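Local coordinates for protein cellobiose 2-epimerase (Caldibacillus thermoamylovorans, PDB 5ZHB) that probably catalyses epimerisation at C2 of the reducing-end glucose of cellobiose and related sugars, at residues K24-G29 with A75-R80; R64-E69 with E383-V388; T185-L190 with S252-D257. All coordinates share one frame; numbering follows the deposited sequence.

Contact 1 of 3, residues K24-G29 with A75-R80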
loop_
_atom_site.group_PDB
_atom_site.type_symbol
_atom_site.label_atom_id
_atom_site.label_comp_id
_atom_site.label_asym_id
_atom_site.label_seq_id
_atom_site.Cartn_x
_atom_site.Cartn_y
_atom_site.Cartn_z
ATOM N N LYS A 24 15.305 14.138 -2.146
ATOM C CA LYS A 24 14.633 15.339 -1.665
ATOM C C LYS A 24 14.886 16.466 -2.668
ATOM O O LYS A 24 16.028 16.684 -3.070
ATOM C CB LYS A 24 15.127 15.728 -0.264
ATOM C CG LYS A 24 14.370 16.832 0.412
ATOM C CD LYS A 24 14.581 16.844 1.911
ATOM C CE LYS A 24 14.061 18.062 2.574
ATOM N NZ LYS A 24 14.903 19.229 2.284
ATOM N N ASP A 25 13.794 17.100 -3.110
ATOM C CA ASP A 25 13.818 18.113 -4.146
ATOM C C ASP A 25 13.524 19.453 -3.477
ATOM O O ASP A 25 12.356 19.805 -3.259
ATOM C CB ASP A 25 12.833 17.797 -5.261
ATOM C CG ASP A 25 12.849 18.801 -6.411
ATOM O OD1 ASP A 25 13.541 19.847 -6.260
ATOM O OD2 ASP A 25 12.229 18.511 -7.455
ATOM N N ASP A 26 14.607 20.166 -3.119
ATOM C CA ASP A 26 14.506 21.408 -2.364
ATOM C C ASP A 26 13.994 22.538 -3.243
ATOM O O ASP A 26 13.193 23.344 -2.792
ATOM C CB ASP A 26 15.821 21.765 -1.690
ATOM C CG ASP A 26 16.264 20.764 -0.636
ATOM O OD1 ASP A 26 15.458 20.490 0.276
ATOM O OD2 ASP A 26 17.383 20.229 -0.769
ATOM N N GLU A 27 14.427 22.578 -4.498
ATOM C CA GLU A 27 14.062 23.670 -5.387
ATOM C C GLU A 27 12.578 23.580 -5.744
ATOM O O GLU A 27 11.870 24.566 -5.651
ATOM C CB GLU A 27 14.928 23.634 -6.647
ATOM C CG GLU A 27 14.933 24.943 -7.438
ATOM C CD GLU A 27 15.417 24.810 -8.877
ATOM O OE1 GLU A 27 16.406 24.090 -9.136
ATOM O OE2 GLU A 27 14.797 25.446 -9.754
ATOM N N ASN A 28 12.089 22.385 -6.123
ATOM C CA ASN A 28 10.773 22.287 -6.730
ATOM C C ASN A 28 9.771 21.614 -5.790
ATOM O O ASN A 28 8.578 21.677 -6.057
ATOM C CB ASN A 28 10.868 21.656 -8.114
ATOM C CG ASN A 28 11.604 22.536 -9.097
ATOM O OD1 ASN A 28 12.409 22.046 -9.896
ATOM N ND2 ASN A 28 11.298 23.823 -9.090
ATOM N N GLY A 29 10.225 21.034 -4.663
ATOM C CA GLY A 29 9.308 20.458 -3.677
ATOM C C GLY A 29 9.204 18.937 -3.848
ATOM O O GLY A 29 9.486 18.406 -4.915
ATOM N N ALA A 75 9.408 14.061 6.431
ATOM C CA ALA A 75 7.946 14.043 6.473
ATOM C C ALA A 75 7.358 15.435 6.226
ATOM O O ALA A 75 6.393 15.591 5.471
ATOM C CB ALA A 75 7.441 13.487 7.769
ATOM N N ASN A 76 7.912 16.454 6.902
ATOM C CA ASN A 76 7.460 17.821 6.673
ATOM C C ASN A 76 7.549 18.222 5.207
ATOM O O ASN A 76 6.632 18.868 4.709
ATOM C CB ASN A 76 8.263 18.840 7.469
ATOM C CG ASN A 76 8.110 18.615 8.953
ATOM O OD1 ASN A 76 7.043 18.190 9.434
ATOM N ND2 ASN A 76 9.182 18.867 9.685
ATOM N N HIS A 77 8.679 17.911 4.556
ATOM C CA HIS A 77 8.894 18.260 3.161
ATOM C C HIS A 77 7.834 17.603 2.265
ATOM O O HIS A 77 7.334 18.189 1.297
ATOM C CB HIS A 77 10.311 17.836 2.769
ATOM C CG HIS A 77 10.710 18.267 1.416
ATOM N ND1 HIS A 77 11.033 19.582 1.169
ATOM C CD2 HIS A 77 10.819 17.622 0.237
ATOM C CE1 HIS A 77 11.357 19.718 -0.109
ATOM N NE2 HIS A 77 11.214 18.545 -0.702
ATOM N N ALA A 78 7.487 16.357 2.597
ATOM C CA ALA A 78 6.467 15.635 1.844
ATOM C C ALA A 78 5.090 16.252 2.061
ATOM O O ALA A 78 4.322 16.408 1.112
ATOM C CB ALA A 78 6.508 14.163 2.205
ATOM N N TYR A 79 4.793 16.635 3.310
ATOM C CA TYR A 79 3.516 17.232 3.666
ATOM C C TYR A 79 3.259 18.523 2.878
ATOM O O TYR A 79 2.161 18.718 2.319
ATOM C CB TYR A 79 3.463 17.453 5.177
ATOM C CG TYR A 79 2.196 18.171 5.582
ATOM C CD1 TYR A 79 1.005 17.474 5.709
ATOM C CD2 TYR A 79 2.193 19.538 5.840
ATOM C CE1 TYR A 79 -0.164 18.110 6.072
ATOM C CE2 TYR A 79 1.023 20.183 6.193
ATOM C CZ TYR A 79 -0.152 19.469 6.315
ATOM O OH TYR A 79 -1.313 20.048 6.716
ATOM N N ARG A 80 4.287 19.387 2.840
ATOM C CA ARG A 80 4.253 20.635 2.086
ATOM C C ARG A 80 3.916 20.407 0.617
ATOM O O ARG A 80 3.024 21.039 0.083
ATOM C CB ARG A 80 5.587 21.391 2.171
ATOM C CG ARG A 80 5.835 21.970 3.556
ATOM C CD ARG A 80 7.018 22.931 3.536
ATOM N NE ARG A 80 8.347 22.309 3.511
ATOM C CZ ARG A 80 9.022 21.831 4.556
ATOM N NH1 ARG A 80 8.571 21.980 5.797
ATOM N NH2 ARG A 80 10.173 21.213 4.353
#
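K24 lays its aliphatic chain across the H77 ring. With chi1 at -172°, K24 sends CG away from its own backbone N and over the imidazole, K24 CG lying 3.6 Å from H77 CD2. Farther out, K24 CE makes a CH-pi contact, 3.8 Å from the centroid of the H77 ring, over the face but offset toward the rim. Hydrogen bonding uses the edge of the same ring: H77 NE2 gives a weak, bent bond to D25 O (3.1 Å, 127° at the hydrogen), and another weak one to the G30 carbonyl. D25 O also accepts from G29 N at 2.8 Å, so this carbonyl has one firm donor and one weak one. Among charged groups, K24 NZ pairs with D26 OD1, though their modelled separation is too short to trust in detail, and D25 OD2 meets K47. Replacing H77 by an alanine would probably cost D25 O its ring donor and take away the imidazole face under K24 CE. D25 OD1 accepts from N28 N (2.9 Å) above its carboxylate plane, an Asx motif; the H77 contacts fasten this Asx-turned loop to helix 69-86, in the outer ring of the (alpha/alpha)6 barrel of this epimerase family.

Contact 2 of 3, residues R64-E69 with E383-V388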
loop_
_atom_site.group_PDB
_atom_site.type_symbol
_atom_site.label_atom_id
_atom_site.label_comp_id
_atom_site.label_asym_id
_atom_site.label_seq_id
_atom_site.Cartn_x
_atom_site.Cartn_y
_atom_site.Cartn_z
ATOM N N ARG A 64 7.755 8.104 13.924
ATOM C CA ARG A 64 6.943 7.609 15.035
ATOM C C ARG A 64 7.656 6.491 15.786
ATOM O O ARG A 64 7.655 6.454 17.015
ATOM C CB ARG A 64 5.603 7.051 14.541
ATOM C CG ARG A 64 4.668 6.633 15.669
ATOM C CD ARG A 64 3.244 6.329 15.268
ATOM N NE ARG A 64 3.123 5.489 14.077
ATOM C CZ ARG A 64 3.373 4.185 14.007
ATOM N NH1 ARG A 64 3.514 3.469 15.094
ATOM N NH2 ARG A 64 3.446 3.594 12.832
ATOM N N VAL A 65 8.253 5.569 15.031
ATOM C CA VAL A 65 8.793 4.349 15.587
ATOM C C VAL A 65 10.230 4.588 16.019
ATOM O O VAL A 65 10.622 4.106 17.078
ATOM C CB VAL A 65 8.728 3.194 14.577
ATOM C CG1 VAL A 65 9.512 1.978 15.064
ATOM C CG2 VAL A 65 7.283 2.821 14.242
ATOM N N LEU A 66 11.013 5.304 15.196
ATOM C CA LEU A 66 12.446 5.380 15.432
ATOM C C LEU A 66 12.892 6.733 15.980
ATOM O O LEU A 66 14.012 6.811 16.463
ATOM C CB LEU A 66 13.201 5.071 14.151
ATOM C CG LEU A 66 12.965 3.673 13.582
ATOM C CD1 LEU A 66 13.569 3.587 12.194
ATOM C CD2 LEU A 66 13.511 2.590 14.505
ATOM N N LYS A 67 12.093 7.794 15.768
ATOM C CA LYS A 67 12.183 9.043 16.514
ATOM C C LYS A 67 13.378 9.904 16.100
ATOM O O LYS A 67 13.644 10.897 16.760
ATOM C CB LYS A 67 12.195 8.807 18.030
ATOM C CG LYS A 67 10.952 8.110 18.570
ATOM C CD LYS A 67 11.086 7.711 20.031
ATOM C CE LYS A 67 10.456 6.397 20.375
ATOM N NZ LYS A 67 9.034 6.549 20.684
ATOM N N LYS A 68 14.065 9.573 15.000
ATOM C CA LYS A 68 15.148 10.408 14.512
ATOM C C LYS A 68 14.565 11.641 13.834
ATOM O O LYS A 68 13.683 11.506 12.992
ATOM C CB LYS A 68 16.003 9.662 13.488
ATOM C CG LYS A 68 16.950 8.598 14.010
ATOM C CD LYS A 68 18.046 8.271 12.992
ATOM C CE LYS A 68 19.247 7.584 13.567
ATOM N NZ LYS A 68 18.836 6.358 14.253
ATOM N N GLU A 69 15.098 12.830 14.150
ATOM C CA GLU A 69 14.491 14.084 13.726
ATOM C C GLU A 69 14.640 14.282 12.213
ATOM O O GLU A 69 13.817 14.951 11.601
ATOM C CB GLU A 69 15.092 15.261 14.504
ATOM C CG GLU A 69 14.132 16.435 14.707
ATOM C CD GLU A 69 12.986 16.275 15.714
ATOM O OE1 GLU A 69 12.804 15.211 16.366
ATOM O OE2 GLU A 69 12.251 17.282 15.872
ATOM N N GLU A 383 6.953 -2.577 10.859
ATOM C CA GLU A 383 5.992 -3.471 11.486
ATOM C C GLU A 383 6.712 -4.470 12.395
ATOM O O GLU A 383 6.249 -4.740 13.504
ATOM C CB GLU A 383 5.208 -4.177 10.385
ATOM C CG GLU A 383 3.996 -3.397 9.882
ATOM C CD GLU A 383 2.888 -3.303 10.912
ATOM O OE1 GLU A 383 2.571 -4.333 11.546
ATOM O OE2 GLU A 383 2.329 -2.207 11.054
ATOM N N PHE A 384 7.783 -5.083 11.892
ATOM C CA PHE A 384 8.571 -6.015 12.693
ATOM C C PHE A 384 9.226 -5.320 13.882
ATOM O O PHE A 384 9.197 -5.822 14.998
ATOM C CB PHE A 384 9.654 -6.668 11.855
ATOM C CG PHE A 384 9.135 -7.880 11.108
ATOM C CD1 PHE A 384 9.167 -9.137 11.697
ATOM C CD2 PHE A 384 8.604 -7.760 9.832
ATOM C CE1 PHE A 384 8.757 -10.263 10.976
ATOM C CE2 PHE A 384 8.120 -8.871 9.153
ATOM C CZ PHE A 384 8.208 -10.118 9.716
ATOM N N ILE A 385 9.817 -4.151 13.656
ATOM C CA ILE A 385 10.384 -3.407 14.769
ATOM C C ILE A 385 9.358 -3.229 15.898
ATOM O O ILE A 385 9.657 -3.437 17.082
ATOM C CB ILE A 385 10.952 -2.070 14.263
ATOM C CG1 ILE A 385 12.211 -2.284 13.404
ATOM C CG2 ILE A 385 11.216 -1.143 15.455
ATOM C CD1 ILE A 385 12.598 -1.104 12.511
ATOM N N GLU A 386 8.138 -2.814 15.553
ATOM C CA GLU A 386 7.123 -2.466 16.532
ATOM C C GLU A 386 6.528 -3.737 17.137
ATOM O O GLU A 386 6.212 -3.776 18.328
ATOM C CB GLU A 386 6.052 -1.579 15.882
ATOM C CG GLU A 386 5.471 -0.501 16.798
ATOM C CD GLU A 386 4.222 0.230 16.287
ATOM O OE1 GLU A 386 3.734 1.139 16.984
ATOM O OE2 GLU A 386 3.690 -0.103 15.211
ATOM N N ARG A 387 6.338 -4.792 16.334
ATOM C CA ARG A 387 5.726 -6.007 16.852
ATOM C C ARG A 387 6.660 -6.712 17.846
ATOM O O ARG A 387 6.179 -7.257 18.843
ATOM C CB ARG A 387 5.355 -6.949 15.705
ATOM C CG ARG A 387 4.095 -6.525 14.955
ATOM C CD ARG A 387 3.972 -7.306 13.662
ATOM N NE ARG A 387 2.903 -6.760 12.810
ATOM C CZ ARG A 387 1.704 -7.327 12.688
ATOM N NH1 ARG A 387 1.381 -8.355 13.458
ATOM N NH2 ARG A 387 0.834 -6.864 11.806
ATOM N N VAL A 388 7.969 -6.733 17.534
ATOM C CA VAL A 388 9.034 -7.220 18.406
ATOM C C VAL A 388 9.700 -6.028 19.124
ATOM O O VAL A 388 9.048 -5.402 19.999
ATOM C CB VAL A 388 10.082 -7.979 17.564
ATOM C CG1 VAL A 388 11.180 -8.625 18.404
ATOM C CG2 VAL A 388 9.474 -9.016 16.630
#
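I385 and V65 meet between two inner helices of the (alpha/alpha)6 barrel, 49-66 and 375-387, at the seam where the last helix of the chain returns beside an early one. The two helices come together near their C-terminal ends, V65 CA and E386 CA being 7.1 Å apart. I385 buries the most surface here. Its CG2 branch, anti to the backbone N, comes against V65 CG1 at 3.6 Å, the two side chains crossing at a slant. The other branch of I385 reaches L66 more loosely, CD1 lying 4.3 Å from L66 CD2. V65 points toward the opposing helix and also rests on L382, while helix 2-21 closes in from outside, with R9 touching both L66 and I385. E386 forms the polar side of the contact. Its chain is extended beyond CG and carries the carboxylate to the end of R64, whose own chain bends at chi3 (46°) to bring the guanidinium round. This salt bridge lies at the surface, where water would be expected to weaken it. R64 is shared: its NE pairs with E123, and R126 lies close by, so the two carboxylates probably offset the like charges gathered there. One turn before E386, E383 OE1 takes R387 NE at 2.8 Å, within its own helix. Across the seam, R64 NH1 stands 3.0 Å from E386 OE1, near the guanidinium plane, while the carboxylate plane is turned 46° from it.

Contact 3 of 3, residues T185-L190 with S252-D257; sequences THLHVL and SWLIDD
L187 and L190 both hold CG anti to the backbone N (chi1 178° and 177°), which brings their methyls within reach of helix 245-262. L254 and I255 take a different chi1, with L254 CG and I255 CG1 anti to the carbonyl carbon. Two apolar contacts result, one methyl to methyl and one methyl to methylene. L187 CD1 comes to 4.0 Å from L254 CD1, end against end, the side chains crossing at about a right angle. About one turn further along helix 183-199, L190 CD2 lies against I255 CG1, 3.8 Å away, again nearly perpendicular; here the backbones are nearest, L190 CA to I255 CA 7.6 Å. L254 turns its other methyl, CD2, over one face of the W253 indole, 3.6 Å above the plane and offset toward the rim. Outer helices cover the back of this layer: F216 and I209 of helix 203-220 touch L187 and L190, respectively, and M272 and V273 of helix 267-283 touch I255. The contact thus joins two neighbouring inner helices of the (alpha/alpha)6 barrel in its buried core. Every group that meets across it is a hydrocarbon, so its hold probably rests on close fit and exclusion of water, without the directional demands of polar bonds.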
loop_
_atom_site.group_PDB
_atom_site.type_symbol
_atom_site.label_atom_id
_atom_site.label_comp_id
_atom_site.label_asym_id
_atom_site.label_seq_id
_atom_site.Cartn_x
_atom_site.Cartn_y
_atom_site.Cartn_z
ATOM N N THR A 185 -9.090 -1.004 -4.555
ATOM C CA THR A 185 -9.566 0.265 -4.002
ATOM C C THR A 185 -10.159 0.062 -2.610
ATOM O O THR A 185 -9.855 0.813 -1.700
ATOM C CB THR A 185 -10.580 0.917 -4.948
ATOM O OG1 THR A 185 -9.881 1.245 -6.143
ATOM C CG2 THR A 185 -11.166 2.192 -4.367
ATOM N N HIS A 186 -10.959 -1.007 -2.431
ATOM C CA HIS A 186 -11.559 -1.318 -1.145
ATOM C C HIS A 186 -10.489 -1.584 -0.086
ATOM O O HIS A 186 -10.630 -1.162 1.067
ATOM C CB HIS A 186 -12.569 -2.462 -1.344
ATOM C CG HIS A 186 -13.808 -1.956 -2.025
ATOM N ND1 HIS A 186 -13.891 -1.806 -3.393
ATOM C CD2 HIS A 186 -15.001 -1.525 -1.516
ATOM C CE1 HIS A 186 -15.094 -1.297 -3.700
ATOM N NE2 HIS A 186 -15.791 -1.117 -2.578
ATOM N N LEU A 187 -9.394 -2.251 -0.478
ATOM C CA LEU A 187 -8.354 -2.578 0.501
ATOM C C LEU A 187 -7.755 -1.295 1.071
ATOM O O LEU A 187 -7.584 -1.155 2.298
ATOM C CB LEU A 187 -7.294 -3.477 -0.147
ATOM C CG LEU A 187 -6.097 -3.883 0.731
ATOM C CD1 LEU A 187 -6.559 -4.551 1.995
ATOM C CD2 LEU A 187 -5.132 -4.777 -0.003
ATOM N N HIS A 188 -7.377 -0.372 0.162
ATOM C CA HIS A 188 -6.687 0.852 0.573
ATOM C C HIS A 188 -7.647 1.841 1.234
ATOM O O HIS A 188 -7.213 2.623 2.078
ATOM C CB HIS A 188 -5.766 1.371 -0.538
ATOM C CG HIS A 188 -4.702 0.366 -0.799
ATOM N ND1 HIS A 188 -3.678 0.135 0.101
ATOM C CD2 HIS A 188 -4.570 -0.567 -1.742
ATOM C CE1 HIS A 188 -2.931 -0.863 -0.362
ATOM N NE2 HIS A 188 -3.455 -1.307 -1.451
ATOM N N VAL A 189 -8.946 1.788 0.920
ATOM C CA VAL A 189 -9.889 2.550 1.713
ATOM C C VAL A 189 -9.881 2.004 3.144
ATOM O O VAL A 189 -9.813 2.768 4.098
ATOM C CB VAL A 189 -11.299 2.588 1.103
ATOM C CG1 VAL A 189 -12.315 3.225 2.054
ATOM C CG2 VAL A 189 -11.273 3.320 -0.230
ATOM N N LEU A 190 -9.964 0.677 3.300
ATOM C CA LEU A 190 -9.935 0.079 4.639
ATOM C C LEU A 190 -8.649 0.438 5.389
ATOM O O LEU A 190 -8.676 0.823 6.554
ATOM C CB LEU A 190 -10.128 -1.427 4.486
ATOM C CG LEU A 190 -10.064 -2.249 5.777
ATOM C CD1 LEU A 190 -11.135 -1.857 6.783
ATOM C CD2 LEU A 190 -10.244 -3.680 5.388
ATOM N N SER A 252 -4.717 -9.904 4.567
ATOM C CA SER A 252 -4.793 -10.682 5.795
ATOM C C SER A 252 -4.439 -9.808 6.988
ATOM O O SER A 252 -5.209 -9.720 7.927
ATOM C CB SER A 252 -3.919 -11.903 5.732
ATOM O OG SER A 252 -3.892 -12.576 6.978
ATOM N N TRP A 253 -3.273 -9.147 6.972
ATOM C CA TRP A 253 -2.839 -8.452 8.170
ATOM C C TRP A 253 -3.413 -7.041 8.265
ATOM O O TRP A 253 -3.629 -6.561 9.379
ATOM C CB TRP A 253 -1.318 -8.467 8.304
ATOM C CG TRP A 253 -0.553 -7.514 7.428
ATOM C CD1 TRP A 253 -0.037 -7.766 6.197
ATOM C CD2 TRP A 253 -0.164 -6.171 7.759
ATOM N NE1 TRP A 253 0.591 -6.653 5.708
ATOM C CE2 TRP A 253 0.549 -5.670 6.653
ATOM C CE3 TRP A 253 -0.341 -5.346 8.867
ATOM C CZ2 TRP A 253 1.086 -4.387 6.644
ATOM C CZ3 TRP A 253 0.177 -4.065 8.854
ATOM C CH2 TRP A 253 0.922 -3.614 7.770
ATOM N N LEU A 254 -3.720 -6.416 7.123
ATOM C CA LEU A 254 -4.437 -5.138 7.147
ATOM C C LEU A 254 -5.868 -5.294 7.676
ATOM O O LEU A 254 -6.300 -4.496 8.493
ATOM C CB LEU A 254 -4.442 -4.460 5.782
ATOM C CG LEU A 254 -3.082 -3.966 5.265
ATOM C CD1 LEU A 254 -3.255 -3.318 3.912
ATOM C CD2 LEU A 254 -2.377 -3.004 6.214
ATOM N N ILE A 255 -6.607 -6.307 7.226
ATOM C CA ILE A 255 -7.933 -6.543 7.804
ATOM C C ILE A 255 -7.784 -6.786 9.308
ATOM O O ILE A 255 -8.534 -6.232 10.142
ATOM C CB ILE A 255 -8.655 -7.684 7.064
ATOM C CG1 ILE A 255 -9.022 -7.265 5.640
ATOM C CG2 ILE A 255 -9.883 -8.171 7.846
ATOM C CD1 ILE A 255 -9.315 -8.414 4.693
ATOM N N ASP A 256 -6.758 -7.564 9.693
ATOM C CA ASP A 256 -6.565 -7.857 11.108
ATOM C C ASP A 256 -6.332 -6.574 11.903
ATOM O O ASP A 256 -6.888 -6.381 12.984
ATOM C CB ASP A 256 -5.401 -8.808 11.350
ATOM C CG ASP A 256 -5.503 -9.604 12.644
ATOM O OD1 ASP A 256 -6.617 -9.687 13.187
ATOM O OD2 ASP A 256 -4.466 -10.095 13.112
ATOM N N ASP A 257 -5.513 -5.664 11.358
ATOM C CA ASP A 257 -5.330 -4.387 12.010
ATOM C C ASP A 257 -6.654 -3.654 12.137
ATOM O O ASP A 257 -6.871 -2.978 13.141
ATOM C CB ASP A 257 -4.341 -3.483 11.294
ATOM C CG ASP A 257 -2.921 -3.558 11.807
ATOM O OD1 ASP A 257 -2.604 -4.501 12.560
ATOM O OD2 ASP A 257 -2.173 -2.637 11.486
#

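From the N terminus, the loop after helix 2-21 is met by helix 69-86 in contact 1. Contact 2 opens inside the span this closes, at the end of helix 49-66, and closes only near the C terminus, so contacts 1 and 2 cross. Contact 3 opens after contact 1 has closed and nests wholly within the long loop of contact 2, linking helices 183-199 and 245-262. Contact 1 ties a peripheral loop to an outer helix, while contacts 2 and 3 pair inner helices of the barrel. Contacts 2 and 3 also touch, E383 CD packing 3.5 Å from W253 CZ3; contacts 1 and 3 stay about 17 Å apart at their nearest atoms.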